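PDB 2EIH: alcohol dehydrogenase, which probably acts as a zinc-containing, NAD-dependent alcohol dehydrogenase, an oxidoreductase that would interconvert alcohols and the corresponding carbonyl compounds. Local coordinates for residues V85-G90 against Q111-H116; L91-C96 against N105-Y110; T150-W155 against T290-S295. All coordinates share one frame; numbering follows the deposited sequence.

Contact 1. Residues V85-G90 against Q111-H116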
loop_
_atom_site.group_PDB
_atom_site.type_symbol
_atom_site.label_atom_id
_atom_site.label_comp_id
_atom_site.label_asym_id
_atom_site.label_seq_id
_atom_site.Cartn_x
_atom_site.Cartn_y
_atom_site.Cartn_z
ATOM N N VAL A 85 26.838 -17.746 13.345
ATOM C CA VAL A 85 26.182 -16.629 12.670
ATOM C C VAL A 85 26.437 -16.531 11.158
ATOM O O VAL A 85 27.354 -17.143 10.611
ATOM C CB VAL A 85 26.645 -15.285 13.293
ATOM C CG1 VAL A 85 26.282 -15.232 14.768
ATOM C CG2 VAL A 85 28.161 -15.117 13.138
ATOM N N VAL A 86 25.596 -15.747 10.496
ATOM C CA VAL A 86 25.726 -15.476 9.069
ATOM C C VAL A 86 25.819 -13.954 9.039
ATOM O O VAL A 86 25.397 -13.277 9.975
ATOM C CB VAL A 86 24.495 -15.935 8.257
ATOM C CG1 VAL A 86 24.286 -17.418 8.443
ATOM C CG2 VAL A 86 23.265 -15.173 8.704
ATOM N N ILE A 87 26.367 -13.426 7.956
ATOM C CA ILE A 87 26.566 -11.997 7.779
ATOM C C ILE A 87 25.458 -11.371 6.945
ATOM O O ILE A 87 24.988 -11.969 5.989
ATOM C CB ILE A 87 27.923 -11.771 7.090
ATOM C CG1 ILE A 87 29.055 -12.147 8.059
ATOM C CG2 ILE A 87 28.007 -10.363 6.541
ATOM C CD1 ILE A 87 30.394 -12.281 7.397
ATOM N N ASN A 88 25.036 -10.172 7.339
ATOM C CA ASN A 88 24.006 -9.382 6.642
ATOM C C ASN A 88 24.927 -8.398 5.910
ATOM O O ASN A 88 25.391 -7.431 6.502
ATOM C CB ASN A 88 23.153 -8.632 7.670
ATOM C CG ASN A 88 21.736 -8.380 7.194
ATOM O OD1 ASN A 88 21.515 -7.873 6.094
ATOM N ND2 ASN A 88 20.768 -8.702 8.039
ATOM N N PRO A 89 25.187 -8.626 4.614
ATOM C CA PRO A 89 26.072 -7.796 3.789
ATOM C C PRO A 89 25.780 -6.308 3.618
ATOM O O PRO A 89 26.600 -5.581 3.048
ATOM C CB PRO A 89 26.099 -8.550 2.467
ATOM C CG PRO A 89 24.723 -9.095 2.384
ATOM C CD PRO A 89 24.404 -9.554 3.782
ATOM N N GLY A 90 24.647 -5.835 4.133
ATOM C CA GLY A 90 24.306 -4.426 3.985
ATOM C C GLY A 90 24.899 -3.478 5.013
ATOM O O GLY A 90 24.561 -3.543 6.195
ATOM N N GLN A 111 26.956 0.574 1.606
ATOM C CA GLN A 111 28.073 -0.216 1.125
ATOM C C GLN A 111 27.899 -1.694 1.406
ATOM O O GLN A 111 27.488 -2.105 2.497
ATOM C CB GLN A 111 29.355 0.255 1.777
ATOM C CG GLN A 111 30.083 1.279 0.980
ATOM C CD GLN A 111 31.361 1.693 1.663
ATOM O OE1 GLN A 111 32.062 0.855 2.246
ATOM N NE2 GLN A 111 31.686 2.985 1.592
ATOM N N ILE A 112 28.222 -2.500 0.409
ATOM C CA ILE A 112 28.116 -3.934 0.571
ATOM C C ILE A 112 29.478 -4.438 1.023
ATOM O O ILE A 112 30.501 -4.072 0.445
ATOM C CB ILE A 112 27.732 -4.612 -0.752
ATOM C CG1 ILE A 112 26.552 -3.864 -1.393
ATOM C CG2 ILE A 112 27.356 -6.057 -0.496
ATOM C CD1 ILE A 112 26.105 -4.433 -2.720
ATOM N N LEU A 113 29.493 -5.251 2.077
ATOM C CA LEU A 113 30.740 -5.808 2.591
ATOM C C LEU A 113 31.561 -6.367 1.427
ATOM O O LEU A 113 31.023 -7.030 0.537
ATOM C CB LEU A 113 30.442 -6.922 3.603
ATOM C CG LEU A 113 31.632 -7.649 4.236
ATOM C CD1 LEU A 113 32.520 -6.646 4.931
ATOM C CD2 LEU A 113 31.148 -8.697 5.217
ATOM N N GLY A 114 32.858 -6.076 1.424
ATOM C CA GLY A 114 33.731 -6.566 0.365
ATOM C C GLY A 114 33.788 -5.691 -0.879
ATOM O O GLY A 114 34.633 -5.879 -1.757
ATOM N N GLU A 115 32.883 -4.727 -0.957
ATOM C CA GLU A 115 32.847 -3.833 -2.101
ATOM C C GLU A 115 33.823 -2.672 -1.922
ATOM O O GLU A 115 34.441 -2.212 -2.883
ATOM C CB GLU A 115 31.435 -3.290 -2.293
ATOM C CG GLU A 115 31.265 -2.443 -3.533
ATOM C CD GLU A 115 29.924 -1.755 -3.575
ATOM O OE1 GLU A 115 29.651 -1.063 -4.577
ATOM O OE2 GLU A 115 29.147 -1.894 -2.604
ATOM N N HIS A 116 33.969 -2.205 -0.688
ATOM C CA HIS A 116 34.864 -1.094 -0.401
ATOM C C HIS A 116 35.743 -1.384 0.796
ATOM O O HIS A 116 36.845 -0.847 0.914
ATOM C CB HIS A 116 34.051 0.168 -0.146
ATOM C CG HIS A 116 33.307 0.647 -1.349
ATOM N ND1 HIS A 116 33.945 1.145 -2.464
ATOM C CD2 HIS A 116 31.982 0.663 -1.636
ATOM C CE1 HIS A 116 33.047 1.448 -3.386
ATOM N NE2 HIS A 116 31.850 1.164 -2.908
#
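Ile87 and Leu113 meet through single methyl groups, Ile87 CG2 lying 3.8 Å from Leu113 CD2, and the two side chains cross at about a right angle. Only the branch ends touch, so this is a point contact and not a lengthwise overlap. Leu113 reaches the meeting point by holding CG anti to its own backbone N (chi1 179°). Ile87 also packs on Val125 and Leu127 of strand 124-128, and both Ile87 and Leu113 are buried.

A second apolar touch is looser: the γ-methyl CG2 of Ile112 approaches CB of the Pro89 ring at 4.1 Å. The same methyl lies 3.7 Å from Pro89 O, so it rests beside both the ring and the carbonyl. The backbone link is Pro89 O, which receives Leu113 N at 3.1 Å, with an N-H...O angle of 163° and the donor in the carbonyl plane. A CA-H...O contact from Ile112 CA, 3.3 Å from Pro89 O, gives this oxygen a second neighbour from the same segment.

These interactions belong to the GroES-like domain of the alcohol dehydrogenase fold, where strand 84-91 pairs antiparallel with the short strand 111-112. Gly90 and Ile112 form a non-hydrogen-bonded pair there, with CA atoms 5.1 Å apart. Beyond the bridge the chain turns back on itself. Glu115 N donates to Ile112 O at 2.8 Å, and Ile112 N donates to Glu115 OE2 at 3.2 Å, so the Glu115 backbone and carboxylate both grip the Ile112 backbone. Gly114, at the bend, has a positive phi of 86°, and its carbonyl O is hydrogen-bonded by His59 NE2.

Contact 2. Residues L91-C96 against N105-Y110. With ZN (zinc ion), chain C.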
loop_
_atom_site.group_PDB
_atom_site.type_symbol
_atom_site.label_atom_id
_atom_site.label_comp_id
_atom_site.label_asym_id
_atom_site.label_seq_id
_atom_site.Cartn_x
_atom_site.Cartn_y
_atom_site.Cartn_z
ATOM N N LEU A 91 25.777 -2.590 4.559
ATOM C CA LEU A 91 26.401 -1.604 5.445
ATOM C C LEU A 91 25.897 -0.186 5.173
ATOM O O LEU A 91 25.949 0.307 4.045
ATOM C CB LEU A 91 27.920 -1.631 5.297
ATOM C CG LEU A 91 28.641 -2.827 5.916
ATOM C CD1 LEU A 91 28.126 -4.111 5.287
ATOM C CD2 LEU A 91 30.137 -2.686 5.685
ATOM N N SER A 92 25.419 0.465 6.223
ATOM C CA SER A 92 24.894 1.816 6.125
ATOM C C SER A 92 25.316 2.596 7.366
ATOM O O SER A 92 25.957 2.041 8.265
ATOM C CB SER A 92 23.366 1.771 6.025
ATOM O OG SER A 92 22.816 1.007 7.092
ATOM N N CYS A 93 24.954 3.876 7.430
ATOM C CA CYS A 93 25.335 4.703 8.580
ATOM C C CYS A 93 24.332 4.632 9.723
ATOM O O CYS A 93 24.638 5.028 10.849
ATOM C CB CYS A 93 25.529 6.163 8.150
ATOM S SG CYS A 93 24.011 7.028 7.670
ATOM N N GLY A 94 23.137 4.129 9.426
ATOM C CA GLY A 94 22.105 4.006 10.442
ATOM C C GLY A 94 21.727 5.292 11.162
ATOM O O GLY A 94 21.280 5.257 12.311
ATOM N N ARG A 95 21.901 6.430 10.492
ATOM C CA ARG A 95 21.565 7.718 11.090
ATOM C C ARG A 95 20.828 8.663 10.141
ATOM O O ARG A 95 20.238 9.652 10.582
ATOM C CB ARG A 95 22.830 8.400 11.611
ATOM C CG ARG A 95 23.618 7.548 12.583
ATOM C CD ARG A 95 24.439 8.413 13.515
ATOM N NE ARG A 95 25.275 9.355 12.783
ATOM C CZ ARG A 95 26.266 9.002 11.971
ATOM N NH1 ARG A 95 26.552 7.721 11.787
ATOM N NH2 ARG A 95 26.971 9.929 11.335
ATOM N N CYS A 96 20.857 8.364 8.844
ATOM C CA CYS A 96 20.177 9.207 7.860
ATOM C C CYS A 96 18.709 8.809 7.739
ATOM O O CYS A 96 18.294 7.767 8.248
ATOM C CB CYS A 96 20.853 9.097 6.489
ATOM S SG CYS A 96 20.445 7.612 5.567
ATOM N N ASN A 105 19.559 0.038 2.283
ATOM C CA ASN A 105 20.125 -0.236 0.957
ATOM C C ASN A 105 19.964 0.961 0.019
ATOM O O ASN A 105 20.401 0.932 -1.134
ATOM C CB ASN A 105 19.487 -1.501 0.340
ATOM C CG ASN A 105 17.994 -1.357 0.085
ATOM O OD1 ASN A 105 17.242 -0.920 0.954
ATOM N ND2 ASN A 105 17.557 -1.744 -1.108
ATOM N N LEU A 106 19.324 2.013 0.521
ATOM C CA LEU A 106 19.136 3.231 -0.258
ATOM C C LEU A 106 19.875 4.385 0.411
ATOM O O LEU A 106 19.732 5.544 0.024
ATOM C CB LEU A 106 17.647 3.567 -0.416
ATOM C CG LEU A 106 16.928 2.996 -1.649
ATOM C CD1 LEU A 106 17.550 3.561 -2.927
ATOM C CD2 LEU A 106 17.034 1.475 -1.647
ATOM N N CYS A 107 20.672 4.058 1.423
ATOM C CA CYS A 107 21.462 5.058 2.133
ATOM C C CYS A 107 22.482 5.670 1.176
ATOM O O CYS A 107 23.042 4.981 0.321
ATOM C CB CYS A 107 22.198 4.411 3.310
ATOM S SG CYS A 107 23.534 5.425 4.009
ATOM N N PRO A 108 22.730 6.978 1.299
ATOM C CA PRO A 108 23.706 7.601 0.402
ATOM C C PRO A 108 25.118 7.039 0.618
ATOM O O PRO A 108 25.946 7.063 -0.297
ATOM C CB PRO A 108 23.585 9.087 0.739
ATOM C CG PRO A 108 23.141 9.079 2.178
ATOM C CD PRO A 108 22.121 7.973 2.200
ATOM N N ARG A 109 25.371 6.511 1.818
ATOM C CA ARG A 109 26.672 5.928 2.182
ATOM C C ARG A 109 26.631 4.395 2.201
ATOM O O ARG A 109 27.538 3.744 2.721
ATOM C CB ARG A 109 27.111 6.429 3.567
ATOM C CG ARG A 109 27.456 7.917 3.638
ATOM C CD ARG A 109 28.775 8.211 2.920
ATOM N NE ARG A 109 29.068 9.643 2.793
ATOM C CZ ARG A 109 28.464 10.467 1.935
ATOM N NH1 ARG A 109 28.799 11.752 1.898
ATOM N NH2 ARG A 109 27.530 10.009 1.108
ATOM N N TYR A 110 25.570 3.832 1.630
ATOM C CA TYR A 110 25.384 2.394 1.585
ATOM C C TYR A 110 26.564 1.673 0.974
ATOM O O TYR A 110 27.102 2.093 -0.050
ATOM C CB TYR A 110 24.132 2.050 0.788
ATOM C CG TYR A 110 23.773 0.586 0.831
ATOM C CD1 TYR A 110 23.627 -0.145 -0.346
ATOM C CD2 TYR A 110 23.543 -0.057 2.044
ATOM C CE1 TYR A 110 23.255 -1.481 -0.323
ATOM C CE2 TYR A 110 23.168 -1.390 2.091
ATOM C CZ TYR A 110 23.019 -2.102 0.901
ATOM O OH TYR A 110 22.604 -3.418 0.932
HETATM ZN ZN ZN C . 22.280 5.972 6.250
#
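The four-cysteine zinc site, which corresponds to the structural zinc lobe of zinc-dependent alcohol dehydrogenases, joins Cys93 and Cys96 to Cys107 across this contact. Cys93 SG binds the zinc ion at 2.5 Å and Cys107 SG at 2.6 Å. Cys96 SG is a third ligand and also packs 3.8 Å from Pro108 CD, while Cys99 of the intervening helix 97-100 completes the set. The sulfurs approach the metal with different torsions: Cys107 SG stands anti to its backbone N (chi1 165°), whereas Cys93 and Cys96 each tuck SG between backbone N and carbonyl carbon. The sulfurs remain well apart, with Cys93 SG 4.0 Å from Cys107 SG, as expected of ligands held by one ion and not by a disulfide.

Backbone N-H groups face two of them. Arg95 N donates to Cys93 SG, and Arg109 N makes a weak bond to Cys107 SG; both would probably temper the thiolate charge. Cys107 opens a type I β turn closed by Tyr110 N on Cys107 O. Arg95 also forms a salt bridge to Glu77 of a second subunit, so the lobe takes part in assembly.

Ser92 CB lies 4.0 Å from Cys107 CB and meets the Tyr110 ring at its edge. Asn105 CA sits over the centre of one face of that ring, and Leu91 O approaches obliquely, 3.2 Å from Tyr110 CD2.

Contact 3. Residues T150-W155 against T290-S295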
loop_
_atom_site.group_PDB
_atom_site.type_symbol
_atom_site.label_atom_id
_atom_site.label_comp_id
_atom_site.label_asym_id
_atom_site.label_seq_id
_atom_site.Cartn_x
_atom_site.Cartn_y
_atom_site.Cartn_z
ATOM N N THR A 150 21.858 -13.351 -2.090
ATOM C CA THR A 150 20.817 -13.686 -3.062
ATOM C C THR A 150 19.414 -13.719 -2.493
ATOM O O THR A 150 18.484 -13.245 -3.135
ATOM C CB THR A 150 21.078 -15.036 -3.794
ATOM O OG1 THR A 150 21.419 -16.054 -2.845
ATOM C CG2 THR A 150 22.180 -14.889 -4.827
ATOM N N PHE A 151 19.233 -14.279 -1.302
ATOM C CA PHE A 151 17.882 -14.289 -0.763
ATOM C C PHE A 151 17.322 -12.889 -0.522
ATOM O O PHE A 151 16.144 -12.648 -0.764
ATOM C CB PHE A 151 17.786 -15.165 0.487
ATOM C CG PHE A 151 17.607 -16.609 0.159
ATOM C CD1 PHE A 151 18.701 -17.394 -0.157
ATOM C CD2 PHE A 151 16.332 -17.143 0.009
ATOM C CE1 PHE A 151 18.535 -18.693 -0.636
ATOM C CE2 PHE A 151 16.146 -18.437 -0.467
ATOM C CZ PHE A 151 17.264 -19.210 -0.792
ATOM N N LEU A 152 18.157 -11.954 -0.087
ATOM C CA LEU A 152 17.673 -10.599 0.136
ATOM C C LEU A 152 17.286 -9.916 -1.163
ATOM O O LEU A 152 16.292 -9.203 -1.220
ATOM C CB LEU A 152 18.736 -9.766 0.850
ATOM C CG LEU A 152 18.915 -10.119 2.323
ATOM C CD1 LEU A 152 20.274 -9.643 2.807
ATOM C CD2 LEU A 152 17.796 -9.478 3.133
ATOM N N THR A 153 18.078 -10.138 -2.205
ATOM C CA THR A 153 17.822 -9.533 -3.497
ATOM C C THR A 153 16.562 -10.119 -4.120
ATOM O O THR A 153 15.741 -9.395 -4.671
ATOM C CB THR A 153 19.015 -9.751 -4.440
ATOM O OG1 THR A 153 20.169 -9.115 -3.886
ATOM C CG2 THR A 153 18.729 -9.182 -5.818
ATOM N N ALA A 154 16.412 -11.434 -4.022
ATOM C CA ALA A 154 15.247 -12.108 -4.571
ATOM C C ALA A 154 13.989 -11.705 -3.805
ATOM O O ALA A 154 12.901 -11.620 -4.375
ATOM C CB ALA A 154 15.437 -13.618 -4.492
ATOM N N TRP A 155 14.139 -11.459 -2.512
ATOM C CA TRP A 155 12.997 -11.104 -1.686
ATOM C C TRP A 155 12.435 -9.723 -2.012
ATOM O O TRP A 155 11.219 -9.557 -2.112
ATOM C CB TRP A 155 13.380 -11.199 -0.210
ATOM C CG TRP A 155 12.246 -10.889 0.717
ATOM C CD1 TRP A 155 11.708 -9.664 0.975
ATOM C CD2 TRP A 155 11.528 -11.824 1.532
ATOM N NE1 TRP A 155 10.712 -9.775 1.909
ATOM C CE2 TRP A 155 10.583 -11.090 2.275
ATOM C CE3 TRP A 155 11.608 -13.210 1.723
ATOM C CZ2 TRP A 155 9.703 -11.693 3.184
ATOM C CZ3 TRP A 155 10.741 -13.813 2.621
ATOM C CH2 TRP A 155 9.803 -13.050 3.353
ATOM N N THR A 290 18.238 -3.600 -6.176
ATOM C CA THR A 290 19.559 -4.000 -5.725
ATOM C C THR A 290 19.456 -4.281 -4.246
ATOM O O THR A 290 19.016 -3.433 -3.479
ATOM C CB THR A 290 20.609 -2.894 -5.980
ATOM O OG1 THR A 290 20.765 -2.686 -7.393
ATOM C CG2 THR A 290 21.959 -3.302 -5.400
ATOM N N MET A 291 19.841 -5.489 -3.854
ATOM C CA MET A 291 19.792 -5.888 -2.449
ATOM C C MET A 291 18.391 -5.722 -1.829
ATOM O O MET A 291 17.375 -5.848 -2.516
ATOM C CB MET A 291 20.825 -5.086 -1.649
ATOM C CG MET A 291 22.280 -5.548 -1.840
ATOM S SD MET A 291 22.691 -7.154 -1.078
ATOM C CE MET A 291 23.111 -6.689 0.611
ATOM N N ALA A 292 18.345 -5.458 -0.528
ATOM C CA ALA A 292 17.086 -5.288 0.179
ATOM C C ALA A 292 17.387 -4.724 1.554
ATOM O O ALA A 292 18.548 -4.510 1.906
ATOM C CB ALA A 292 16.369 -6.624 0.317
ATOM N N SER A 293 16.338 -4.476 2.327
ATOM C CA SER A 293 16.490 -3.948 3.674
ATOM C C SER A 293 17.045 -5.037 4.594
ATOM O O SER A 293 16.644 -6.197 4.500
ATOM C CB SER A 293 15.136 -3.471 4.199
ATOM O OG SER A 293 15.235 -3.113 5.558
ATOM N N LYS A 294 17.967 -4.664 5.475
ATOM C CA LYS A 294 18.552 -5.624 6.404
ATOM C C LYS A 294 17.515 -6.391 7.209
ATOM O O LYS A 294 17.726 -7.543 7.572
ATOM C CB LYS A 294 19.495 -4.919 7.376
ATOM C CG LYS A 294 20.838 -4.569 6.814
ATOM C CD LYS A 294 21.803 -4.228 7.943
ATOM C CE LYS A 294 21.716 -2.762 8.338
ATOM N NZ LYS A 294 22.225 -1.884 7.244
ATOM N N SER A 295 16.397 -5.741 7.497
ATOM C CA SER A 295 15.336 -6.358 8.285
ATOM C C SER A 295 14.773 -7.610 7.627
ATOM O O SER A 295 14.295 -8.510 8.308
ATOM C CB SER A 295 14.207 -5.345 8.517
ATOM O OG SER A 295 13.666 -4.891 7.276
HETATM O O HOH W 1 21.633 -6.860 -6.027
#
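Ala292 and Leu152 face each other where a loop runs past helix 148-161 after leaving the Rossmann-type sheet, which in this family binds the nucleotide and probably does so here. The sheet order 214-217, 193-198, 169-172, 236-241, 259-263, 285-288 identifies that fold, and segment 290-295 follows its last strand. In the first shell, Ala292 CB lies 4.0 Å from Leu152 CB. It is also 3.0 Å from Leu152 O, a short separation that should be read with caution at this resolution; the loop lies close on the helix backbone here. Leu152 then extends along the loop: with CG anti to its carbonyl carbon (chi1 -73°), its CD2 comes within 3.7 Å of Ser293 O.

One residue on in the helix and one back in the loop, Thr153 meets Met291. The hydroxyl OG1 sits 3.6 Å from Met291 CA, a packing contact without a direct hydrogen bond. That hydroxyl instead hydrogen-bonds Leu149 O, one turn back in the helix, which fixes its rotation. A water accepts from Met291 N at 3.1 Å and is linked to Thr153 OG1 by a weak hydrogen bond.

Further out, the backbone geometry explains how the loop turns its small methyl inward. Met291 has a positive phi of 55° and starts its side chain away from the helix; Ala292, nearly fully extended, points its methyl toward it. Leu149 of the same helix extends the surface met by the Met291 side chain, and Ile300 of helix 297-306 packs on Leu152. Leu100 of a second subunit packs on Ser293 and Lys294. The loop then enters a 3-10 segment, before which Ser293 OG hydrogen-bonds Gly102 O and accepts from Ser295 OG at 2.9 Å.

Along the chain, contact 2 lies within the excursion that contact 1 closes: strand 84-91 leads into the zinc lobe and strand 111-112 leads out, the two joined by Gln111 N to Leu91 O. Contact 3 comes next, bringing the distant loop after edge strand 285-288 of the Rossmann-type sheet against helix 148-161. The centres of contact 1 and contact 2 are about 13 Å apart. Contact 3 is centred about 12 Å from contact 1 and about 15 Å from contact 2. Lys294 ties all three together, its NZ reaching Gly90 O and Ser92 OG, while the Met291 methyl packs on Pro89 and Tyr110. Together they join the GroES-like domain, its zinc lobe and the Rossmann-type domain.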